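Local coordinates for transcriptional regulator, TetR family (Vibrio parahaemolyticus, PDB 3HE0), which probably acts as a DNA-binding transcription factor, recognising a regulatory DNA region as TetR-family proteins do, at residues D80-L84 and K85-R89; T90-L93 and N94-L98; Q176-D179 and D180-E183. All blocks are in the same frame, centred on the assembly; numbering follows the deposited sequence.

Contact 1 (D80-L84 and K85-R89); sequences DDMPL and KERYR. Unlike the reference sequence in segment 85-89: Arg87 (reference Cys).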
loop_
_atom_site.group_PDB
_atom_site.type_symbol
_atom_site.label_atom_id
_atom_site.label_comp_id
_atom_site.label_asym_id
_atom_site.label_seq_id
_atom_site.Cartn_x
_atom_site.Cartn_y
_atom_site.Cartn_z
ATOM N N ASP A 80 17.008 22.040 -3.740
ATOM C CA ASP A 80 16.863 22.520 -2.375
ATOM C C ASP A 80 16.801 24.041 -2.306
ATOM O O ASP A 80 16.522 24.577 -1.240
ATOM C CB ASP A 80 17.966 21.943 -1.483
ATOM C CG ASP A 80 18.001 20.404 -1.515
ATOM O OD1 ASP A 80 17.032 19.765 -2.005
ATOM O OD2 ASP A 80 19.008 19.826 -1.057
ATOM N N ASP A 81 17.033 24.722 -3.435
ATOM C CA ASP A 81 16.753 26.158 -3.551
ATOM C C ASP A 81 15.271 26.520 -3.553
ATOM O O ASP A 81 14.909 27.594 -3.080
ATOM C CB ASP A 81 17.386 26.733 -4.815
ATOM C CG ASP A 81 18.897 26.679 -4.785
ATOM O OD1 ASP A 81 19.456 25.837 -4.037
ATOM O OD2 ASP A 81 19.524 27.483 -5.511
HETATM N N MSE A 82 14.415 25.646 -4.090
HETATM C CA MSE A 82 12.962 25.899 -4.122
HETATM C C MSE A 82 12.444 26.157 -2.700
HETATM O O MSE A 82 13.054 25.710 -1.720
HETATM C CB MSE A 82 12.190 24.692 -4.706
HETATM C CG MSE A 82 12.449 24.319 -6.194
HETATM SE SE MSE A 82 11.470 22.648 -6.823
HETATM C CE MSE A 82 12.129 22.602 -8.686
ATOM N N PRO A 83 11.312 26.875 -2.573
ATOM C CA PRO A 83 10.628 26.930 -1.285
ATOM C C PRO A 83 10.100 25.553 -0.852
ATOM O O PRO A 83 9.932 24.660 -1.687
ATOM C CB PRO A 83 9.473 27.907 -1.536
ATOM C CG PRO A 83 9.926 28.723 -2.664
ATOM C CD PRO A 83 10.719 27.808 -3.538
ATOM N N LEU A 84 9.863 25.400 0.451
ATOM C CA LEU A 84 9.490 24.111 1.032
ATOM C C LEU A 84 8.294 23.536 0.308
ATOM O O LEU A 84 8.347 22.420 -0.191
ATOM C CB LEU A 84 9.132 24.250 2.521
ATOM C CG LEU A 84 10.232 24.125 3.576
ATOM C CD1 LEU A 84 9.555 24.024 4.896
ATOM C CD2 LEU A 84 11.133 22.940 3.356
ATOM N N LYS A 85 7.225 24.328 0.235
ATOM C CA LYS A 85 5.952 23.835 -0.290
ATOM C C LYS A 85 6.031 23.401 -1.748
ATOM O O LYS A 85 5.299 22.513 -2.170
ATOM C CB LYS A 85 4.829 24.844 -0.094
ATOM C CG LYS A 85 3.422 24.265 -0.303
ATOM C CD LYS A 85 2.374 25.175 0.340
ATOM C CE LYS A 85 0.949 24.799 0.026
ATOM N NZ LYS A 85 0.052 25.635 0.860
ATOM N N GLU A 86 6.946 23.990 -2.498
ATOM C CA GLU A 86 7.091 23.673 -3.897
ATOM C C GLU A 86 7.865 22.399 -4.048
ATOM O O GLU A 86 7.570 21.588 -4.929
ATOM C CB GLU A 86 7.798 24.824 -4.644
ATOM C CG GLU A 86 8.022 24.550 -6.129
ATOM C CD GLU A 86 6.759 23.970 -6.829
ATOM O OE1 GLU A 86 5.611 24.441 -6.574
ATOM O OE2 GLU A 86 6.925 23.011 -7.625
ATOM N N ARG A 87 8.896 22.228 -3.225
ATOM C CA ARG A 87 9.565 20.927 -3.185
ATOM C C ARG A 87 8.546 19.835 -2.808
ATOM O O ARG A 87 8.527 18.773 -3.407
ATOM C CB ARG A 87 10.726 20.925 -2.193
ATOM C CG ARG A 87 11.905 21.763 -2.632
ATOM C CD ARG A 87 13.056 21.597 -1.681
ATOM N NE ARG A 87 13.087 22.686 -0.727
ATOM C CZ ARG A 87 13.646 22.630 0.481
ATOM N NH1 ARG A 87 13.616 23.702 1.255
ATOM N NH2 ARG A 87 14.220 21.527 0.936
ATOM N N TYR A 88 7.706 20.121 -1.828
ATOM C CA TYR A 88 6.685 19.162 -1.408
ATOM C C TYR A 88 5.766 18.814 -2.585
ATOM O O TYR A 88 5.560 17.639 -2.895
ATOM C CB TYR A 88 5.891 19.697 -0.217
ATOM C CG TYR A 88 4.782 18.767 0.213
ATOM C CD1 TYR A 88 5.033 17.701 1.053
ATOM C CD2 TYR A 88 3.491 18.930 -0.253
ATOM C CE1 TYR A 88 4.004 16.822 1.430
ATOM C CE2 TYR A 88 2.454 18.061 0.137
ATOM C CZ TYR A 88 2.728 17.018 0.968
ATOM O OH TYR A 88 1.725 16.160 1.344
ATOM N N ARG A 89 5.264 19.844 -3.272
ATOM C CA ARG A 89 4.338 19.641 -4.379
ATOM C C ARG A 89 4.982 18.841 -5.491
ATOM O O ARG A 89 4.327 17.988 -6.104
ATOM C CB ARG A 89 3.823 20.985 -4.933
ATOM C CG ARG A 89 2.787 20.857 -6.078
ATOM C CD ARG A 89 2.259 22.213 -6.604
ATOM N NE ARG A 89 1.306 22.778 -5.663
ATOM C CZ ARG A 89 1.587 23.691 -4.733
ATOM N NH1 ARG A 89 0.621 24.117 -3.926
ATOM N NH2 ARG A 89 2.824 24.191 -4.603
HETATM O O HOH W 1 13.809 26.809 0.799
#
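Arg87 folds its guanidinium back against the turn that leads into its own helix, where Met82 O takes its NE at 3.2 Å. This oxygen is gripped a second time by a water at 2.9 Å, which in turn accepts a weak bond from Arg87 NH1. The NE donor is not on a carbonyl lone pair, since it stands 51° out of the Met82 carbonyl plane. A bend at chi3 (-98°) swings the flat group into a sandwich: Leu84 CD2 covers one face, 3.3 Å from Arg87 NH1, and Asp80 O lies over the opposite face, 3.9 Å from Arg87 CZ. The carboxylate of Asp80 sits well off the guanidinium plane, so any help to Arg87 is probably electrostatic; its OD1 accepts from Gln133. Nearer the backbone, Met82 CB packs on Arg87 CG at 3.6 Å. Here the packing is dense, with Leu84 and Arg87 both buried.

The other flank is looser. Selenomethionine Met82 runs out as an extended chain whose SE only brushes Glu86 CG at 4.0 Å, and the Pro83 ring is exposed. Glu86 and Arg89, both partly exposed, form a weak salt bridge, Arg89 NH2 to Glu86 OE1 at 3.4 Å; Arg89 also bridges to Glu183, and Lys85 NZ makes a salt bridge to Glu187, both on helix 179-193.

Beneath these side chains, Arg87 N donates to Pro83 O at 3.1 Å and 172°, nearly straight, with a weak bond from Glu86 N to the same oxygen; Tyr88 N continues the series to Leu84 O. This is the first turn of helix 84-97: Pro83 holds the N-cap position and its carbonyl accepts the first i to i+4 bond, with Met82, the residue before the cap, meeting Arg87, four residues after it.

Contact 2 (T90-L93 and N94-L98); sequences TMWL and NIWNL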
loop_
_atom_site.group_PDB
_atom_site.type_symbol
_atom_site.label_atom_id
_atom_site.label_comp_id
_atom_site.label_asym_id
_atom_site.label_seq_id
_atom_site.Cartn_x
_atom_site.Cartn_y
_atom_site.Cartn_z
ATOM N N THR A 90 6.248 19.125 -5.792
ATOM C CA THR A 90 6.914 18.434 -6.874
ATOM C C THR A 90 6.962 16.927 -6.600
ATOM O O THR A 90 6.553 16.117 -7.429
ATOM C CB THR A 90 8.359 18.982 -7.113
ATOM O OG1 THR A 90 8.301 20.392 -7.334
ATOM C CG2 THR A 90 9.014 18.338 -8.319
HETATM N N MSE A 91 7.467 16.563 -5.431
HETATM C CA MSE A 91 7.615 15.167 -5.061
HETATM C C MSE A 91 6.249 14.497 -4.977
HETATM O O MSE A 91 6.095 13.357 -5.403
HETATM C CB MSE A 91 8.340 15.039 -3.720
HETATM C CG MSE A 91 9.802 15.410 -3.813
HETATM SE SE MSE A 91 10.650 15.396 -2.063
HETATM C CE MSE A 91 12.472 15.803 -2.632
ATOM N N TRP A 92 5.263 15.210 -4.443
ATOM C CA TRP A 92 3.910 14.653 -4.301
ATOM C C TRP A 92 3.411 14.265 -5.687
ATOM O O TRP A 92 2.882 13.187 -5.880
ATOM C CB TRP A 92 2.983 15.687 -3.650
ATOM C CG TRP A 92 1.719 15.152 -3.106
ATOM C CD1 TRP A 92 1.397 14.963 -1.782
ATOM C CD2 TRP A 92 0.571 14.748 -3.854
ATOM N NE1 TRP A 92 0.122 14.463 -1.673
ATOM C CE2 TRP A 92 -0.403 14.330 -2.935
ATOM C CE3 TRP A 92 0.267 14.719 -5.215
ATOM C CZ2 TRP A 92 -1.635 13.859 -3.338
ATOM C CZ3 TRP A 92 -0.966 14.262 -5.603
ATOM C CH2 TRP A 92 -1.900 13.838 -4.668
ATOM N N LEU A 93 3.605 15.151 -6.658
ATOM C CA LEU A 93 3.151 14.916 -8.039
ATOM C C LEU A 93 3.994 13.866 -8.755
ATOM O O LEU A 93 3.483 13.087 -9.558
ATOM C CB LEU A 93 3.144 16.215 -8.849
ATOM C CG LEU A 93 1.962 17.142 -8.557
ATOM C CD1 LEU A 93 2.112 18.468 -9.316
ATOM C CD2 LEU A 93 0.628 16.480 -8.914
ATOM N N ASN A 94 5.287 13.825 -8.472
ATOM C CA ASN A 94 6.094 12.703 -8.970
ATOM C C ASN A 94 5.529 11.375 -8.438
ATOM O O ASN A 94 5.492 10.362 -9.149
ATOM C CB ASN A 94 7.576 12.835 -8.558
ATOM C CG ASN A 94 8.299 13.978 -9.270
ATOM O OD1 ASN A 94 7.891 14.399 -10.332
ATOM N ND2 ASN A 94 9.391 14.479 -8.670
ATOM N N ILE A 95 5.116 11.356 -7.177
ATOM C CA ILE A 95 4.591 10.110 -6.621
ATOM C C ILE A 95 3.315 9.753 -7.374
ATOM O O ILE A 95 3.123 8.611 -7.732
ATOM C CB ILE A 95 4.346 10.167 -5.084
ATOM C CG1 ILE A 95 5.670 10.209 -4.328
ATOM C CG2 ILE A 95 3.517 8.929 -4.597
ATOM C CD1 ILE A 95 5.520 10.703 -2.856
ATOM N N TRP A 96 2.463 10.740 -7.622
ATOM C CA TRP A 96 1.192 10.509 -8.290
ATOM C C TRP A 96 1.420 9.901 -9.668
ATOM O O TRP A 96 0.722 8.984 -10.085
ATOM C CB TRP A 96 0.452 11.843 -8.432
ATOM C CG TRP A 96 -0.860 11.784 -9.091
ATOM C CD1 TRP A 96 -1.126 12.031 -10.381
ATOM C CD2 TRP A 96 -2.104 11.495 -8.470
ATOM N NE1 TRP A 96 -2.469 11.895 -10.629
ATOM C CE2 TRP A 96 -3.093 11.574 -9.459
ATOM C CE3 TRP A 96 -2.478 11.191 -7.167
ATOM C CZ2 TRP A 96 -4.425 11.330 -9.201
ATOM C CZ3 TRP A 96 -3.803 10.949 -6.905
ATOM C CH2 TRP A 96 -4.770 11.029 -7.916
ATOM N N ASN A 97 2.405 10.438 -10.370
ATOM C CA ASN A 97 2.733 9.959 -11.697
ATOM C C ASN A 97 3.468 8.637 -11.752
ATOM O O ASN A 97 3.598 8.090 -12.800
ATOM C CB ASN A 97 3.468 11.047 -12.492
ATOM C CG ASN A 97 2.558 12.214 -12.816
ATOM O OD1 ASN A 97 2.865 13.367 -12.522
ATOM N ND2 ASN A 97 1.392 11.906 -13.362
ATOM N N LEU A 98 3.912 8.092 -10.637
ATOM C CA LEU A 98 4.447 6.736 -10.653
ATOM C C LEU A 98 3.344 5.681 -10.705
ATOM O O LEU A 98 3.644 4.515 -10.985
ATOM C CB LEU A 98 5.296 6.468 -9.419
ATOM C CG LEU A 98 6.729 6.954 -9.560
ATOM C CD1 LEU A 98 7.417 6.891 -8.227
ATOM C CD2 LEU A 98 7.439 6.082 -10.566
#
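Thr90 O receives Asn94 N at 2.8 Å, with an N-H...O angle of 162° and the donor in the carbonyl plane. The Asn94 side chain bends back over the same carbonyl, placing CG 3.3 Å from Thr90 O, and lies alongside Thr90 with ND2 3.9 Å from CG2. Its ND2 donates to Ala76 O and Val74 O, tying the helix to the end of helix 55-74 and the loop beyond. Thr90 OG1 likewise turns back to Glu86 O.

One residue on, Ile95 N meets Met91 O, also at 2.8 Å, and Ile95 CG1 rests against that oxygen at 3.4 Å. Ile95 and Met91 both pack on Phe160; a glycerol, probably from the crystallisation liquor, lies near Ile95.

Trp92 and Trp96 have CG opposite the backbone N (chi1 -164° in Trp92), which sends the indoles out side by side. Their planes differ by 16°, yet the six-membered centroids are 5.7 Å apart, too far slid for real overlap; the closest approach is Trp92 CH2 to Trp96 CE3 at 3.7 Å. Helix 179-193 touches both rings through Leu182. Such i to i+4 pairing is characteristic of a regular alpha helix, here one packed between neighbours in the all-helical C-terminal domain of a TetR-family regulator.

Contact 3 (Q176-D179 and D180-E183); sequences QLDD and DALE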
loop_
_atom_site.group_PDB
_atom_site.type_symbol
_atom_site.label_atom_id
_atom_site.label_comp_id
_atom_site.label_asym_id
_atom_site.label_seq_id
_atom_site.Cartn_x
_atom_site.Cartn_y
_atom_site.Cartn_z
ATOM N N GLN A 176 -12.420 9.623 -10.028
ATOM C CA GLN A 176 -11.767 10.533 -10.982
ATOM C C GLN A 176 -11.484 11.869 -10.276
ATOM O O GLN A 176 -12.341 12.398 -9.568
ATOM C CB GLN A 176 -12.642 10.763 -12.233
ATOM C CG GLN A 176 -12.538 9.693 -13.357
ATOM C CD GLN A 176 -11.354 9.903 -14.301
ATOM O OE1 GLN A 176 -10.199 9.677 -13.928
ATOM N NE2 GLN A 176 -11.641 10.325 -15.531
ATOM N N LEU A 177 -10.283 12.404 -10.479
ATOM C CA LEU A 177 -9.838 13.609 -9.798
ATOM C C LEU A 177 -9.449 14.673 -10.831
ATOM O O LEU A 177 -8.472 14.478 -11.568
ATOM C CB LEU A 177 -8.633 13.260 -8.912
ATOM C CG LEU A 177 -8.673 13.685 -7.442
ATOM C CD1 LEU A 177 -9.957 13.231 -6.772
ATOM C CD2 LEU A 177 -7.482 13.106 -6.703
ATOM N N ASP A 178 -10.204 15.782 -10.894
ATOM C CA ASP A 178 -9.798 16.947 -11.707
ATOM C C ASP A 178 -8.682 17.770 -11.025
ATOM O O ASP A 178 -8.360 17.559 -9.865
ATOM C CB ASP A 178 -11.004 17.831 -12.111
ATOM C CG ASP A 178 -11.559 18.690 -10.963
ATOM O OD1 ASP A 178 -10.948 18.792 -9.879
ATOM O OD2 ASP A 178 -12.638 19.291 -11.162
ATOM N N ASP A 179 -8.095 18.697 -11.766
ATOM C CA ASP A 179 -6.923 19.441 -11.314
ATOM C C ASP A 179 -7.192 20.244 -10.045
ATOM O O ASP A 179 -6.336 20.319 -9.182
ATOM C CB ASP A 179 -6.427 20.382 -12.429
ATOM C CG ASP A 179 -5.012 20.926 -12.170
ATOM O OD1 ASP A 179 -4.360 20.512 -11.173
ATOM O OD2 ASP A 179 -4.550 21.777 -12.976
ATOM N N ASP A 180 -8.369 20.848 -9.944
ATOM C CA ASP A 180 -8.780 21.502 -8.706
ATOM C C ASP A 180 -8.783 20.475 -7.560
ATOM O O ASP A 180 -8.281 20.755 -6.486
ATOM C CB ASP A 180 -10.167 22.163 -8.837
ATOM C CG ASP A 180 -10.107 23.593 -9.389
ATOM O OD1 ASP A 180 -9.043 24.245 -9.287
ATOM O OD2 ASP A 180 -11.136 24.067 -9.938
ATOM N N ALA A 181 -9.331 19.290 -7.822
ATOM C CA ALA A 181 -9.435 18.214 -6.830
ATOM C C ALA A 181 -8.055 17.696 -6.423
ATOM O O ALA A 181 -7.807 17.421 -5.257
ATOM C CB ALA A 181 -10.311 17.063 -7.380
ATOM N N LEU A 182 -7.147 17.596 -7.380
ATOM C CA LEU A 182 -5.789 17.155 -7.081
ATOM C C LEU A 182 -5.029 18.163 -6.212
ATOM O O LEU A 182 -4.352 17.794 -5.209
ATOM C CB LEU A 182 -5.043 16.902 -8.392
ATOM C CG LEU A 182 -3.888 15.908 -8.373
ATOM C CD1 LEU A 182 -4.310 14.570 -7.802
ATOM C CD2 LEU A 182 -3.367 15.730 -9.793
ATOM N N GLU A 183 -5.118 19.436 -6.580
ATOM C CA GLU A 183 -4.483 20.482 -5.772
ATOM C C GLU A 183 -5.119 20.495 -4.376
ATOM O O GLU A 183 -4.409 20.712 -3.394
ATOM C CB GLU A 183 -4.565 21.858 -6.443
ATOM C CG GLU A 183 -3.916 23.026 -5.654
ATOM C CD GLU A 183 -2.437 22.805 -5.312
ATOM O OE1 GLU A 183 -1.659 22.353 -6.195
ATOM O OE2 GLU A 183 -2.050 23.092 -4.144
#
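Asp178 OD1 accepts from Ala181 N at 2.7 Å with an N-H...O angle of 154°, a side-chain N-cap. The carboxylate also lies close to the Ala181 methyl, with OD1 3.1 Å from CB, so the cap is snug. To reach the amide, Asp178 takes the crowded position for CG, between its backbone N and carbonyl carbon (chi1 75°). Its main chain serves the same turn: Leu182 N donates to Asp178 O at 2.8 Å, and Glu183 N follows to Asp179 O at 3.0 Å. Three consecutive aspartates, Asp178, Asp179 and Asp180, stand at the helix start, where the partial positive charge of the helix end would probably favour their negative charges.

On the apolar side, Leu177 CD2 meets Leu182 CD1 at 3.7 Å, the side chains crossing at about a right angle, while Leu177 CG touches Ala181 CB at 3.8 Å. Leu177 just before the cap and Leu182 inside the first turn make a hydrophobic staple, which, with the Asp178 bond, probably helps set where the helix begins.

A second shell backs the staple. Both leucines pack on Trp96 and Leu182 also on Trp92, so the start of helix 179-193 leans on helix 84-97; Leu177 further touches Val154 of the second subunit, and Glu183 bridges to Arg89 on helix 84-97.

How the contacts relate
Contacts 1 and 2 follow one another on helix 84-97, whereas contact 3 opens helix 179-193, which packs against it. The centre of contact 2 is nearest the chain centre (about 10 Å), with those of contacts 1 and 3 about 19 and 23 Å away; contacts 1 and 2 are partly buried, and contact 3 is at the surface. Chemistry follows place: a folded arginine beside an N-cap proline in contact 1, indoles in contact 2, an aspartate cap with a leucine staple in contact 3. The helices are joined at several points, among them the salt bridge Arg89 NH1 to Glu183 OE2 at 2.9 Å and Trp96 CZ2 on Leu182 CD1 at 3.5 Å.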